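Local atomic coordinates of GTP-binding protein (Thermus thermophilus, PDB entry 2DBY), a protein that binds guanine nucleotide as an OBG-family P-loop GTPase of the YchF/OLA1 subfamily and probably acts as a ribosome-binding ATPase. Residues 96-101 with 197-202; 2-7 with 102-107. One frame throughout, in Å; residues are numbered along the deposited sequence.

Interaction 1 (96-101 with 197-202); sequences HIREVA and PLLTAK
Lys202 and Leu199 reach across to the C-terminal end of helix 91-98, where Ile97, Arg98 and the turn into strand 102-108 receive them. This is the end of the P-loop GTPase fold where strand 102-108 begins, away from the nucleotide: the helix-to-strand turn of a beta-alpha-beta unit meets the loop that carries the chain from helix 187-195 into strand 204-209. Lys202 runs nearly straight as far as CE and then bends at its last torsion (chi4 -73°), which turns NZ in among the backbone carbonyls of the turn. NZ donates to Val100 O at 2.7 Å, meeting it almost head-on at a C=O...N angle of 174°, and makes a weak, longer bond of 3.4 Å to Arg98 O. The methylene next to the amine lies against a third carbonyl, Lys202 CE being 3.2 Å from Ile97 O. The carbonyl oxygens gathered at the end of the helix would tend to favour a positive charge.

Leu199 uses both of its methyls. CD2 lies 4.0 Å from Ile97 CG2, the two side chains crossing obliquely; it also touches Arg98 CG and approaches Arg98 NH1 at 3.3 Å. CD1 is the methyl over one face of the Arg98 guanidinium, offset toward the rim and overlapping only part of it, while the extended arginine chain crosses the leucine at about a right angle. Arg98 NH1 stays 6.8 Å from Lys202 NZ. Outside the two segments, Leu199 N and Thr200 OG1 are hydrogen-bonded to Asp139 of helix 124-156, which ties the short 3-10 turn to that helix. A single water finishes the contact, accepting from Arg98 NH1 at 3.2 Å and donating weakly to Pro197 O at 3.0 Å.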
# COMPACT_ATOMS: atom_id res chain seq x y z
N HIS A 96 3.54 -16.13 -5.67
CA HIS A 96 2.70 -15.32 -4.78
C HIS A 96 3.18 -13.88 -4.75
O HIS A 96 2.36 -12.96 -4.78
CB HIS A 96 2.67 -15.92 -3.37
CG HIS A 96 1.93 -17.22 -3.30
ND1 HIS A 96 2.19 -18.18 -2.35
CD2 HIS A 96 0.93 -17.72 -4.07
CE1 HIS A 96 1.39 -19.22 -2.54
NE2 HIS A 96 0.62 -18.97 -3.58
N ILE A 97 4.50 -13.68 -4.70
CA ILE A 97 5.07 -12.31 -4.69
C ILE A 97 4.69 -11.56 -5.97
O ILE A 97 4.44 -10.34 -5.96
CB ILE A 97 6.63 -12.36 -4.59
CG1 ILE A 97 7.05 -12.70 -3.17
CG2 ILE A 97 7.23 -10.98 -4.97
CD1 ILE A 97 6.81 -11.57 -2.22
N ARG A 98 4.65 -12.28 -7.09
CA ARG A 98 4.30 -11.64 -8.35
C ARG A 98 2.92 -11.02 -8.31
O ARG A 98 2.67 -10.04 -9.00
CB ARG A 98 4.36 -12.65 -9.50
CG ARG A 98 5.77 -13.13 -9.79
CD ARG A 98 5.86 -14.10 -10.98
NE ARG A 98 7.25 -14.51 -11.20
CZ ARG A 98 8.23 -13.67 -11.55
NH1 ARG A 98 7.96 -12.38 -11.73
NH2 ARG A 98 9.48 -14.10 -11.72
N GLU A 99 2.02 -11.59 -7.50
CA GLU A 99 0.64 -11.09 -7.43
C GLU A 99 0.37 -9.88 -6.50
O GLU A 99 -0.78 -9.43 -6.42
CB GLU A 99 -0.31 -12.21 -7.02
CG GLU A 99 -0.28 -13.44 -7.88
CD GLU A 99 -1.13 -14.56 -7.29
OE1 GLU A 99 -0.95 -14.93 -6.10
OE2 GLU A 99 -2.00 -15.09 -8.02
N VAL A 100 1.38 -9.38 -5.79
CA VAL A 100 1.12 -8.22 -4.94
C VAL A 100 1.88 -7.01 -5.48
O VAL A 100 2.83 -7.17 -6.24
CB VAL A 100 1.53 -8.46 -3.48
CG1 VAL A 100 0.61 -9.55 -2.88
CG2 VAL A 100 3.00 -8.89 -3.40
N ALA A 101 1.44 -5.81 -5.09
CA ALA A 101 2.05 -4.56 -5.57
C ALA A 101 3.19 -4.02 -4.73
O ALA A 101 3.98 -3.19 -5.19
CB ALA A 101 0.96 -3.50 -5.69
N PRO A 197 7.13 -6.10 -14.79
CA PRO A 197 7.14 -5.76 -13.36
C PRO A 197 8.08 -6.62 -12.54
O PRO A 197 7.66 -7.58 -11.92
CB PRO A 197 5.67 -5.93 -12.93
CG PRO A 197 4.89 -5.93 -14.23
CD PRO A 197 5.82 -6.64 -15.20
N LEU A 198 9.36 -6.25 -12.53
CA LEU A 198 10.38 -7.00 -11.79
C LEU A 198 10.02 -7.09 -10.31
O LEU A 198 9.48 -6.15 -9.73
CB LEU A 198 11.75 -6.33 -11.93
CG LEU A 198 12.31 -6.32 -13.35
CD1 LEU A 198 13.70 -5.65 -13.33
CD2 LEU A 198 12.39 -7.75 -13.89
N LEU A 199 10.33 -8.24 -9.71
CA LEU A 199 10.01 -8.43 -8.30
C LEU A 199 10.70 -7.41 -7.39
O LEU A 199 10.09 -6.93 -6.41
CB LEU A 199 10.39 -9.85 -7.88
CG LEU A 199 9.74 -10.94 -8.74
CD1 LEU A 199 10.09 -12.28 -8.10
CD2 LEU A 199 8.19 -10.78 -8.84
N THR A 200 11.95 -7.08 -7.70
CA THR A 200 12.70 -6.13 -6.88
C THR A 200 12.37 -4.68 -7.19
O THR A 200 12.96 -3.78 -6.59
CB THR A 200 14.24 -6.33 -6.98
OG1 THR A 200 14.66 -6.15 -8.33
CG2 THR A 200 14.62 -7.74 -6.51
N ALA A 201 11.44 -4.46 -8.11
CA ALA A 201 10.97 -3.10 -8.43
C ALA A 201 9.77 -2.75 -7.52
O ALA A 201 9.40 -1.57 -7.40
CB ALA A 201 10.57 -3.00 -9.93
N LYS A 202 9.17 -3.76 -6.90
CA LYS A 202 8.04 -3.49 -6.00
C LYS A 202 8.52 -2.74 -4.75
O LYS A 202 9.59 -3.03 -4.19
CB LYS A 202 7.35 -4.81 -5.56
CG LYS A 202 6.86 -5.67 -6.74
CD LYS A 202 6.35 -7.04 -6.28
CE LYS A 202 6.00 -7.95 -7.46
NZ LYS A 202 4.75 -7.54 -8.17
O HOH W 1 8.88 -9.85 -13.44

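Interaction 2 (2-7 with 102-107); sequences LAVGIV and AIAHVL. With FMT (formic acid), chain C.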
# COMPACT_ATOMS: atom_id res chain seq x y z
N LEU A 2 -3.96 -5.03 -5.82
CA LEU A 2 -3.60 -3.76 -5.20
C LEU A 2 -3.49 -4.12 -3.71
O LEU A 2 -4.37 -3.79 -2.90
CB LEU A 2 -4.72 -2.74 -5.39
CG LEU A 2 -4.29 -1.33 -4.99
CD1 LEU A 2 -3.08 -0.92 -5.83
CD2 LEU A 2 -5.44 -0.38 -5.16
N ALA A 3 -2.41 -4.80 -3.35
CA ALA A 3 -2.25 -5.26 -1.99
C ALA A 3 -0.78 -5.33 -1.59
O ALA A 3 0.11 -5.31 -2.45
CB ALA A 3 -2.88 -6.65 -1.84
N VAL A 4 -0.55 -5.44 -0.29
CA VAL A 4 0.80 -5.53 0.27
C VAL A 4 0.99 -6.98 0.69
O VAL A 4 0.19 -7.53 1.46
CB VAL A 4 0.95 -4.64 1.51
CG1 VAL A 4 2.37 -4.80 2.11
CG2 VAL A 4 0.67 -3.17 1.14
N GLY A 5 2.06 -7.60 0.20
CA GLY A 5 2.33 -8.99 0.55
C GLY A 5 3.27 -9.02 1.76
O GLY A 5 4.35 -8.43 1.70
N ILE A 6 2.85 -9.67 2.84
CA ILE A 6 3.66 -9.76 4.05
C ILE A 6 4.49 -11.03 4.01
O ILE A 6 3.94 -12.14 3.90
CB ILE A 6 2.78 -9.77 5.34
CG1 ILE A 6 1.92 -8.49 5.35
CG2 ILE A 6 3.70 -9.85 6.60
CD1 ILE A 6 1.17 -8.27 6.64
N VAL A 7 5.82 -10.88 4.11
CA VAL A 7 6.69 -12.04 4.07
C VAL A 7 7.52 -12.13 5.33
O VAL A 7 7.68 -11.15 6.05
CB VAL A 7 7.65 -12.00 2.84
CG1 VAL A 7 6.85 -11.78 1.58
CG2 VAL A 7 8.67 -10.93 3.00
N ALA A 102 3.25 -4.46 -3.48
CA ALA A 102 4.30 -4.05 -2.55
C ALA A 102 4.56 -5.21 -1.60
O ALA A 102 3.72 -6.12 -1.47
CB ALA A 102 3.89 -2.75 -1.77
N ILE A 103 5.71 -5.17 -0.93
CA ILE A 103 6.13 -6.23 -0.03
C ILE A 103 6.43 -5.64 1.36
O ILE A 103 7.06 -4.59 1.46
CB ILE A 103 7.43 -6.90 -0.57
CG1 ILE A 103 7.14 -7.55 -1.93
CG2 ILE A 103 7.98 -7.89 0.46
CD1 ILE A 103 8.38 -8.11 -2.63
N ALA A 104 5.98 -6.31 2.41
CA ALA A 104 6.29 -5.86 3.76
C ALA A 104 6.98 -7.08 4.37
O ALA A 104 6.40 -8.17 4.49
CB ALA A 104 5.00 -5.51 4.52
N HIS A 105 8.24 -6.91 4.76
CA HIS A 105 9.03 -8.02 5.29
C HIS A 105 9.18 -7.85 6.79
O HIS A 105 9.76 -6.88 7.26
CB HIS A 105 10.42 -8.01 4.59
CG HIS A 105 11.28 -9.21 4.90
ND1 HIS A 105 12.36 -9.57 4.11
CD2 HIS A 105 11.21 -10.15 5.88
CE1 HIS A 105 12.91 -10.67 4.60
NE2 HIS A 105 12.24 -11.04 5.67
N VAL A 106 8.66 -8.83 7.54
CA VAL A 106 8.72 -8.79 9.00
C VAL A 106 10.10 -9.28 9.42
O VAL A 106 10.52 -10.37 9.05
CB VAL A 106 7.64 -9.70 9.62
CG1 VAL A 106 7.72 -9.65 11.16
CG2 VAL A 106 6.25 -9.25 9.11
N LEU A 107 10.79 -8.47 10.20
CA LEU A 107 12.14 -8.78 10.66
C LEU A 107 12.13 -8.75 12.19
O LEU A 107 11.65 -7.78 12.80
CB LEU A 107 13.09 -7.71 10.11
CG LEU A 107 13.18 -7.62 8.59
CD1 LEU A 107 14.01 -6.37 8.21
CD2 LEU A 107 13.87 -8.89 8.06
C FMT C . 12.59 -8.08 1.32
O1 FMT C . 13.68 -8.21 1.86
O2 FMT C . 12.50 -7.63 0.04
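Ala102 pairs with Val4 at the start of the parallel pairing of strands 3-7 and 102-108, neighbouring strands in the P-loop GTPase core. Ala102 gives a weak N-H bond to Ala3 O, but its own carbonyl receives Gly5 N almost straight (2.8 Å, 175° at the hydrogen). Ile103, on the face that helix 124-156 covers, rests CG2 4.0 Å from Val7 CG2. Ala104 brackets Ile6 of the partner strand, its N donating to Gly5 O and its O accepting from Val7 N, while its CB packs 3.6 Å from Val4 CG1 on the other face of the sheet. His105 returns to the Ile103 face with CG trans to the backbone N (chi1 -172°), and its ring is sandwiched: Val7 CG2 makes a CH-pi contact over one face, 4.0 Å from the ring centroid, and Leu107 CD2 lies over the opposite one. A formic acid, probably from the crystallisation liquor, sits at the imidazole edge with O1 2.9 Å from His105 ND1, the N-H pointing at it within 13° of straight. A serine in place of the histidine would probably leave Val7 CG2 and Leu107 CD2 facing a gap and take the imidazole donor from the bound formic acid. Val106 donates its N to Val7 O at 2.9 Å. Val106 and Ile6 also touch helix 14-25 or the P-loop before it, Ile6 at Lys14 and Val106 at Val12, two residues of the GDP site, and CG2 of Val106 meets CG2 of Ile6 at 3.6 Å.

From the N terminus, strand 3-7 enters first; after the P-loop, helix 14-25, strand 66-75 and helix 91-98, the chain comes back beside it, and interaction 2 closes that loop of 94 residues. Segment 96-101 runs directly into 102-107. The chain then passes through the long helices 124-156 and 161-175, and interaction 1 closes a second loop of 95 residues. The segments alternate, so the two contacts cross rather than nest. They also touch: Ala101 N lies 3.0 Å from Ala3 O, a probable hydrogen bond, and Ile97 CD1 packs on Val7 CG1. Together they join the sheet core to the approach to strand 204-209.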